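Local structure of haloacid dehalogenase-like hydrolase (Salmonella enterica subsp. enterica serovar Typhi, 4EZE) at residues 242-254 against 267-280. The protein probably hydrolyses O-phosphoserine to serine and phosphate, the last step of serine biosynthesis, as a magnesium-dependent phosphatase of the HAD superfamily. Sequence-based numbering, arbitrary orientation.
Sequences MNAANKKQTLVDL and ACGDGANDLPMLEH. With NA (sodium ion), chain D.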
ATOM      1  N   MET A 242      -0.974  15.456  -9.848  1.00 48.45           N
ATOM      2  CA  MET A 242      -0.977  14.007  -9.688  1.00 43.83           C
ATOM      3  C   MET A 242      -2.209  13.568  -8.909  1.00 57.91           C
ATOM      4  O   MET A 242      -2.141  13.352  -7.708  1.00 56.87           O
ATOM      5  CB  MET A 242       0.283  13.561  -8.939  1.00 38.63           C
ATOM      6  CG  MET A 242       0.419  12.050  -8.758  1.00 56.08           C
ATOM      7  SD  MET A 242       1.014  11.152 -10.229  1.00 50.32           S
ATOM      8  CE  MET A 242       2.795  11.234  -9.979  1.00 37.10           C
ATOM      9  N   ASN A 243      -3.340  13.454  -9.586  1.00 54.96           N
ATOM     10  CA  ASN A 243      -4.550  12.947  -8.945  1.00 42.96           C
ATOM     11  C   ASN A 243      -4.594  11.440  -9.091  1.00 55.68           C
ATOM     12  O   ASN A 243      -3.569  10.819  -9.400  1.00 43.05           O
ATOM     13  CB  ASN A 243      -5.811  13.576  -9.563  1.00 44.09           C
ATOM     14  CG  ASN A 243      -5.910  13.345 -11.057  1.00 55.54           C
ATOM     15  OD1 ASN A 243      -5.188  12.519 -11.633  1.00 55.42           O
ATOM     16  ND2 ASN A 243      -6.816  14.069 -11.695  1.00 52.63           N
ATOM     17  N   ALA A 244      -5.779  10.863  -8.875  1.00 46.17           N
ATOM     18  CA  ALA A 244      -5.930   9.414  -8.787  1.00 51.45           C
ATOM     19  C   ALA A 244      -5.647   8.772 -10.144  1.00 58.51           C
ATOM     20  O   ALA A 244      -4.852   7.838 -10.257  1.00 46.15           O
ATOM     21  CB  ALA A 244      -7.322   9.042  -8.277  1.00 37.81           C
ATOM     22  N   ALA A 245      -6.282   9.294 -11.182  1.00 41.88           N
ATOM     23  CA  ALA A 245      -6.071   8.757 -12.527  1.00 49.77           C
ATOM     24  C   ALA A 245      -4.600   8.917 -12.955  1.00 45.20           C
ATOM     25  O   ALA A 245      -4.012   8.041 -13.609  1.00 60.55           O
ATOM     26  CB  ALA A 245      -7.025   9.429 -13.501  1.00 42.03           C
ATOM     27  N   ASN A 246      -3.969  10.013 -12.550  1.00 43.79           N
ATOM     28  CA  ASN A 246      -2.546  10.138 -12.864  1.00 44.99           C
ATOM     29  C   ASN A 246      -1.599   9.204 -12.111  1.00 51.25           C
ATOM     30  O   ASN A 246      -0.478   8.951 -12.560  1.00 46.32           O
ATOM     31  CB  ASN A 246      -2.080  11.576 -12.756  1.00 44.16           C
ATOM     32  CG  ASN A 246      -2.052  12.256 -14.106  1.00 74.94           C
ATOM     33  OD1 ASN A 246      -2.151  13.479 -14.210  1.00 55.31           O
ATOM     34  ND2 ASN A 246      -1.917  11.456 -15.155  1.00 48.32           N
ATOM     35  N   LYS A 247      -2.037   8.692 -10.966  1.00 49.45           N
ATOM     36  CA  LYS A 247      -1.198   7.760 -10.233  1.00 49.59           C
ATOM     37  C   LYS A 247      -1.183   6.443 -10.988  1.00 43.53           C
ATOM     38  O   LYS A 247      -0.136   5.820 -11.176  1.00 44.79           O
ATOM     39  CB  LYS A 247      -1.683   7.616  -8.788  1.00 44.93           C
ATOM     40  CG  LYS A 247      -1.147   8.724  -7.895  1.00 45.45           C
ATOM     41  CD  LYS A 247      -2.014   8.916  -6.672  1.00 53.70           C
ATOM     42  CE  LYS A 247      -1.797   7.807  -5.670  1.00 60.98           C
ATOM     43  NZ  LYS A 247      -2.746   8.001  -4.546  1.00 60.50           N
ATOM     44  N   LYS A 248      -2.353   6.047 -11.462  1.00 42.22           N
ATOM     45  CA  LYS A 248      -2.456   4.887 -12.329  1.00 44.78           C
ATOM     46  C   LYS A 248      -1.577   5.073 -13.586  1.00 49.26           C
ATOM     47  O   LYS A 248      -0.759   4.225 -13.936  1.00 48.77           O
ATOM     48  CB  LYS A 248      -3.918   4.674 -12.727  1.00 46.47           C
ATOM     49  CG  LYS A 248      -4.063   3.808 -13.958  1.00 51.50           C
ATOM     50  CD  LYS A 248      -5.496   3.424 -14.214  1.00 55.27           C
ATOM     51  CE  LYS A 248      -5.579   2.525 -15.439  1.00 49.61           C
ATOM     52  NZ  LYS A 248      -7.015   2.316 -15.745  1.00 54.89           N
ATOM     53  N   GLN A 249      -1.748   6.201 -14.249  1.00 41.32           N
ATOM     54  CA  GLN A 249      -1.054   6.458 -15.506  1.00 50.93           C
ATOM     55  C   GLN A 249       0.468   6.465 -15.342  1.00 54.73           C
ATOM     56  O   GLN A 249       1.201   6.022 -16.224  1.00 48.95           O
ATOM     57  CB  GLN A 249      -1.526   7.786 -16.102  1.00 48.31           C
ATOM     58  CG  GLN A 249      -1.040   7.993 -17.518  1.00 54.46           C
ATOM     59  CD  GLN A 249      -1.668   6.988 -18.456  1.00 70.01           C
ATOM     60  OE1 GLN A 249      -2.895   6.912 -18.568  1.00 46.84           O
ATOM     61  NE2 GLN A 249      -0.835   6.204 -19.131  1.00 43.93           N
ATOM     62  N   THR A 250       0.940   6.995 -14.223  1.00 38.66           N
ATOM     63  CA  THR A 250       2.368   6.915 -13.870  1.00 36.93           C
ATOM     64  C   THR A 250       2.779   5.448 -13.726  1.00 51.92           C
ATOM     65  O   THR A 250       3.847   5.043 -14.165  1.00 51.01           O
ATOM     66  CB  THR A 250       2.623   7.639 -12.535  1.00 37.26           C
ATOM     67  OG1 THR A 250       2.100   8.965 -12.624  1.00 48.80           O
ATOM     68  CG2 THR A 250       4.115   7.709 -12.197  1.00 42.13           C
ATOM     69  N   LEU A 251       1.929   4.635 -13.114  1.00 52.90           N
ATOM     70  CA  LEU A 251       2.262   3.223 -12.991  1.00 35.60           C
ATOM     71  C   LEU A 251       2.332   2.563 -14.357  1.00 45.18           C
ATOM     72  O   LEU A 251       3.252   1.813 -14.635  1.00 48.19           O
ATOM     73  CB  LEU A 251       1.261   2.509 -12.108  1.00 36.42           C
ATOM     74  CG  LEU A 251       1.650   1.087 -11.724  1.00 47.99           C
ATOM     75  CD1 LEU A 251       3.077   1.020 -11.180  1.00 44.48           C
ATOM     76  CD2 LEU A 251       0.651   0.577 -10.693  1.00 47.55           C
ATOM     77  N   VAL A 252       1.348   2.855 -15.205  1.00 43.79           N
ATOM     78  CA  VAL A 252       1.292   2.304 -16.543  1.00 45.05           C
ATOM     79  C   VAL A 252       2.542   2.697 -17.317  1.00 56.88           C
ATOM     80  O   VAL A 252       3.233   1.842 -17.904  1.00 48.56           O
ATOM     81  CB  VAL A 252       0.058   2.824 -17.297  1.00 52.67           C
ATOM     82  CG1 VAL A 252       0.108   2.410 -18.765  1.00 40.84           C
ATOM     83  CG2 VAL A 252      -1.193   2.288 -16.644  1.00 36.88           C
ATOM     84  N   ASP A 253       2.836   3.993 -17.305  1.00 42.79           N
ATOM     85  CA  ASP A 253       3.980   4.519 -18.059  1.00 45.02           C
ATOM     86  C   ASP A 253       5.296   3.935 -17.548  1.00 52.10           C
ATOM     87  O   ASP A 253       6.217   3.698 -18.333  1.00 49.39           O
ATOM     88  CB  ASP A 253       4.006   6.071 -18.088  1.00 43.30           C
ATOM     89  CG  ASP A 253       2.715   6.700 -18.698  1.00 48.78           C
ATOM     90  OD1 ASP A 253       1.853   5.968 -19.234  1.00 44.58           O
ATOM     91  OD2 ASP A 253       2.549   7.943 -18.639  1.00 50.50           O
ATOM     92  N   LEU A 254       5.388   3.666 -16.248  1.00 44.77           N
ATOM     93  CA  LEU A 254       6.646   3.152 -15.690  1.00 39.59           C
ATOM     94  C   LEU A 254       6.807   1.709 -16.086  1.00 46.04           C
ATOM     95  O   LEU A 254       7.910   1.238 -16.363  1.00 52.08           O
ATOM     96  CB  LEU A 254       6.640   3.196 -14.188  1.00 41.65           C
ATOM     97  CG  LEU A 254       7.890   2.639 -13.504  1.00 48.57           C
ATOM     98  CD1 LEU A 254       9.147   3.362 -13.962  1.00 43.18           C
ATOM     99  CD2 LEU A 254       7.745   2.814 -11.998  1.00 51.43           C
ATOM    100  N   ALA A 267       0.992  -3.066  -6.512  1.00 40.34           N
ATOM    101  CA  ALA A 267       0.766  -1.710  -5.978  1.00 43.44           C
ATOM    102  C   ALA A 267       0.069  -1.810  -4.624  1.00 50.24           C
ATOM    103  O   ALA A 267      -0.803  -2.653  -4.445  1.00 44.41           O
ATOM    104  CB  ALA A 267      -0.093  -0.902  -6.931  1.00 37.44           C
ATOM    105  N   CYS A 268       0.458  -0.961  -3.677  1.00 50.86           N
ATOM    106  CA  CYS A 268      -0.089  -0.988  -2.308  1.00 38.80           C
ATOM    107  C   CYS A 268      -0.612   0.401  -1.960  1.00 59.25           C
ATOM    108  O   CYS A 268       0.040   1.394  -2.257  1.00 38.34           O
ATOM    109  CB  CYS A 268       1.014  -1.280  -1.297  1.00 52.96           C
ATOM    110  SG  CYS A 268       1.997  -2.756  -1.615  1.00 45.76           S
ATOM    111  N   GLY A 269      -1.767   0.485  -1.313  1.00 41.69           N
ATOM    112  CA  GLY A 269      -2.333   1.784  -0.942  1.00 39.14           C
ATOM    113  C   GLY A 269      -3.409   1.605   0.109  1.00 46.27           C
ATOM    114  O   GLY A 269      -3.849   0.483   0.367  1.00 38.28           O
ATOM    115  N   ASP A 270      -3.833   2.715   0.702  1.00 37.78           N
ATOM    116  CA  ASP A 270      -4.835   2.716   1.750  1.00 36.64           C
ATOM    117  C   ASP A 270      -6.123   3.481   1.376  1.00 45.68           C
ATOM    118  O   ASP A 270      -7.186   3.210   1.951  1.00 49.59           O
ATOM    119  CB  ASP A 270      -4.281   3.431   2.966  1.00 45.94           C
ATOM    120  CG  ASP A 270      -4.088   4.910   2.702  1.00 57.52           C
ATOM    121  OD1 ASP A 270      -3.259   5.246   1.825  1.00 53.16           O
ATOM    122  OD2 ASP A 270      -4.787   5.724   3.339  1.00 63.55           O
ATOM    123  N   GLY A 271      -6.032   4.441   0.453  1.00 51.83           N
ATOM    124  CA  GLY A 271      -7.135   5.425   0.228  1.00 37.61           C
ATOM    125  C   GLY A 271      -7.818   5.401  -1.128  1.00 61.91           C
ATOM    126  O   GLY A 271      -7.290   4.846  -2.101  1.00 47.93           O
ATOM    127  N   ALA A 272      -8.995   6.019  -1.191  1.00 44.13           N
ATOM    128  CA  ALA A 272      -9.759   6.066  -2.431  1.00 47.55           C
ATOM    129  C   ALA A 272      -8.927   6.572  -3.615  1.00 47.93           C
ATOM    130  O   ALA A 272      -9.100   6.086  -4.717  1.00 54.36           O
ATOM    131  CB  ALA A 272     -11.016   6.905  -2.268  1.00 53.16           C
ATOM    132  N   ASN A 273      -8.034   7.544  -3.408  1.00 44.99           N
ATOM    133  CA  ASN A 273      -7.255   8.042  -4.544  1.00 49.25           C
ATOM    134  C   ASN A 273      -6.225   7.022  -5.055  1.00 40.95           C
ATOM    135  O   ASN A 273      -5.501   7.296  -6.003  1.00 65.30           O
ATOM    136  CB  ASN A 273      -6.611   9.412  -4.267  1.00 48.98           C
ATOM    137  CG  ASN A 273      -5.764   9.424  -3.021  1.00 50.84           C
ATOM    138  OD1 ASN A 273      -5.098   8.436  -2.687  1.00 49.05           O
ATOM    139  ND2 ASN A 273      -5.785  10.547  -2.314  1.00 82.32           N
ATOM    140  N   ASP A 274      -6.218   5.835  -4.434  1.00 44.23           N
ATOM    141  CA  ASP A 274      -5.339   4.734  -4.795  1.00 57.74           C
ATOM    142  C   ASP A 274      -6.098   3.685  -5.631  1.00 44.73           C
ATOM    143  O   ASP A 274      -5.484   2.856  -6.316  1.00 45.75           O
ATOM    144  CB  ASP A 274      -4.762   4.065  -3.532  1.00 48.16           C
ATOM    145  CG  ASP A 274      -3.708   4.914  -2.824  1.00 51.77           C
ATOM    146  OD1 ASP A 274      -2.853   5.496  -3.502  1.00 59.27           O
ATOM    147  OD2 ASP A 274      -3.717   4.979  -1.575  1.00 56.37           O
ATOM    148  N   LEU A 275      -7.424   3.703  -5.583  1.00 47.55           N
ATOM    149  CA  LEU A 275      -8.190   2.645  -6.285  1.00 53.47           C
ATOM    150  C   LEU A 275      -7.811   2.392  -7.766  1.00 37.30           C
ATOM    151  O   LEU A 275      -7.614   1.234  -8.171  1.00 49.47           O
ATOM    152  CB  LEU A 275      -9.692   2.859  -6.148  1.00 44.22           C
ATOM    153  CG  LEU A 275     -10.269   2.454  -4.784  1.00 60.46           C
ATOM    154  CD1 LEU A 275     -11.718   2.901  -4.679  1.00 50.47           C
ATOM    155  CD2 LEU A 275     -10.194   0.953  -4.572  1.00 47.59           C
ATOM    156  N   PRO A 276      -7.732   3.456  -8.588  1.00 36.89           N
ATOM    157  CA  PRO A 276      -7.410   3.233 -10.001  1.00 58.24           C
ATOM    158  C   PRO A 276      -6.083   2.515 -10.149  1.00 55.39           C
ATOM    159  O   PRO A 276      -5.980   1.530 -10.883  1.00 57.08           O
ATOM    160  CB  PRO A 276      -7.320   4.646 -10.550  1.00 49.20           C
ATOM    161  CG  PRO A 276      -8.318   5.388  -9.732  1.00 42.50           C
ATOM    162  CD  PRO A 276      -8.175   4.839  -8.345  1.00 47.09           C
ATOM    163  N   MET A 277      -5.087   2.995  -9.416  1.00 45.09           N
ATOM    164  CA  MET A 277      -3.777   2.371  -9.389  1.00 43.71           C
ATOM    165  C   MET A 277      -3.799   0.939  -8.850  1.00 45.45           C
ATOM    166  O   MET A 277      -3.119   0.064  -9.375  1.00 51.32           O
ATOM    167  CB  MET A 277      -2.819   3.224  -8.565  1.00 39.57           C
ATOM    168  CG  MET A 277      -1.413   2.694  -8.502  1.00 53.30           C
ATOM    169  SD  MET A 277      -0.299   3.845  -7.678  1.00 48.16           S
ATOM    170  CE  MET A 277      -0.659   3.485  -5.957  1.00 53.87           C
ATOM    171  N   LEU A 278      -4.559   0.682  -7.799  1.00 40.21           N
ATOM    172  CA  LEU A 278      -4.587  -0.681  -7.257  1.00 34.33           C
ATOM    173  C   LEU A 278      -5.404  -1.628  -8.133  1.00 50.68           C
ATOM    174  O   LEU A 278      -5.109  -2.834  -8.225  1.00 50.64           O
ATOM    175  CB  LEU A 278      -5.159  -0.704  -5.840  1.00 43.38           C
ATOM    176  CG  LEU A 278      -4.510   0.147  -4.759  1.00 56.62           C
ATOM    177  CD1 LEU A 278      -5.327  -0.017  -3.494  1.00 43.07           C
ATOM    178  CD2 LEU A 278      -3.088  -0.304  -4.505  1.00 54.54           C
ATOM    179  N   GLU A 279      -6.451  -1.096  -8.752  1.00 46.71           N
ATOM    180  CA  GLU A 279      -7.286  -1.925  -9.610  1.00 59.79           C
ATOM    181  C   GLU A 279      -6.535  -2.275 -10.872  1.00 53.93           C
ATOM    182  O   GLU A 279      -6.687  -3.370 -11.407  1.00 52.48           O
ATOM    183  CB  GLU A 279      -8.600  -1.242  -9.941  1.00 58.38           C
ATOM    184  CG  GLU A 279      -9.627  -1.386  -8.827  1.00 59.76           C
ATOM    185  CD  GLU A 279     -10.830  -0.481  -9.027  1.00 63.49           C
ATOM    186  OE1 GLU A 279     -11.959  -0.934  -8.755  1.00 99.44           O
ATOM    187  OE2 GLU A 279     -10.651   0.683  -9.453  1.00 86.76           O
ATOM    188  N   HIS A 280      -5.688  -1.363 -11.323  1.00 48.11           N
ATOM    189  CA  HIS A 280      -4.871  -1.645 -12.492  1.00 48.73           C
ATOM    190  C   HIS A 280      -3.768  -2.677 -12.210  1.00 56.32           C
ATOM    191  O   HIS A 280      -3.530  -3.560 -13.013  1.00 47.53           O
ATOM    192  CB  HIS A 280      -4.255  -0.370 -13.047  1.00 46.35           C
ATOM    193  CG  HIS A 280      -3.199  -0.624 -14.072  1.00 63.21           C
ATOM    194  ND1 HIS A 280      -3.494  -0.858 -15.398  1.00 61.56           N
ATOM    195  CD2 HIS A 280      -1.852  -0.713 -13.964  1.00 54.95           C
ATOM    196  CE1 HIS A 280      -2.371  -1.061 -16.063  1.00 49.07           C
ATOM    197  NE2 HIS A 280      -1.359  -0.972 -15.218  1.00 56.70           N
TER
HETATM  198 NA    NA D 302      -2.464   7.345   1.117  1.00 56.47          NA
HETATM  199  O   HOH W   1      -4.768   5.686  -8.250  1.00 52.96           O
HETATM  200  O   HOH W   2      -7.575   1.122 -12.940  1.00 53.06           O
HETATM  201  O   HOH W   3      -6.261  -0.663 -15.939  1.00 73.17           O
HETATM  202  O   HOH W   4      -4.304   7.831   0.189  1.00 69.23           O
HETATM  203  O   HOH W   5      -3.695   8.997   2.573  1.00 46.75           O
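Lys247 forms a salt bridge with Asp274, its NZ lying 2.7 Å from Asp274 OD1 and approaching from above the carboxylate, 48° out of its plane. A bend at chi3 (75°) in the lysine chain carries the ammonium to this oxygen, and a weak second bond runs from NZ to Asn273 O. The other carboxylate oxygen, Asp274 OD2, accepts from Gly271 N at 3.1 Å on its anti side and, weakly, from Asp270 N, so both ends of the group are held and its rotation is restricted. Asp270 and Gly271 lie in the loop after strand 265-269, and Asp274 ends the 3-10 turn that follows. Asp270 OD1 binds the sodium ion at 2.4 Å; Asp114, the predicted nucleophile, and Asp116 O complete the protein ligands. A water on the ion also donates to Asn273 OD1. This is the HAD Rossmann-like core: the GDGAND loop is motif IV, and the place of Lys247 ahead of it is consistent with the motif III lysine of HAD phosphatases. Its ammonium also makes a long, weak ion pair with Asp114, consistent with a role in positioning the nucleophile.

Beyond the site, one water ties the segments together, donating to Ala244 O and Asn273 O and accepting from Met277 N. Ala244 CB touches Asn273 O of the 3-10 turn (3.4 Å). Helices 244-254 and 275-280 run at 34° with axes 7.6 Å apart, close enough for Lys248 CB to pack on Pro276 CB. Deeper, Leu251 CD2 meets Met277 CG at 3.7 Å, the two side chains crossing at about a right angle, with Ile201 of the central sheet against both. At the far end Val252 CG2 sits over one face of the His280 ring, 3.8 Å from its centroid, a CH-pi contact, while a water in the ring plane links His280 ND1 to Lys248 NZ.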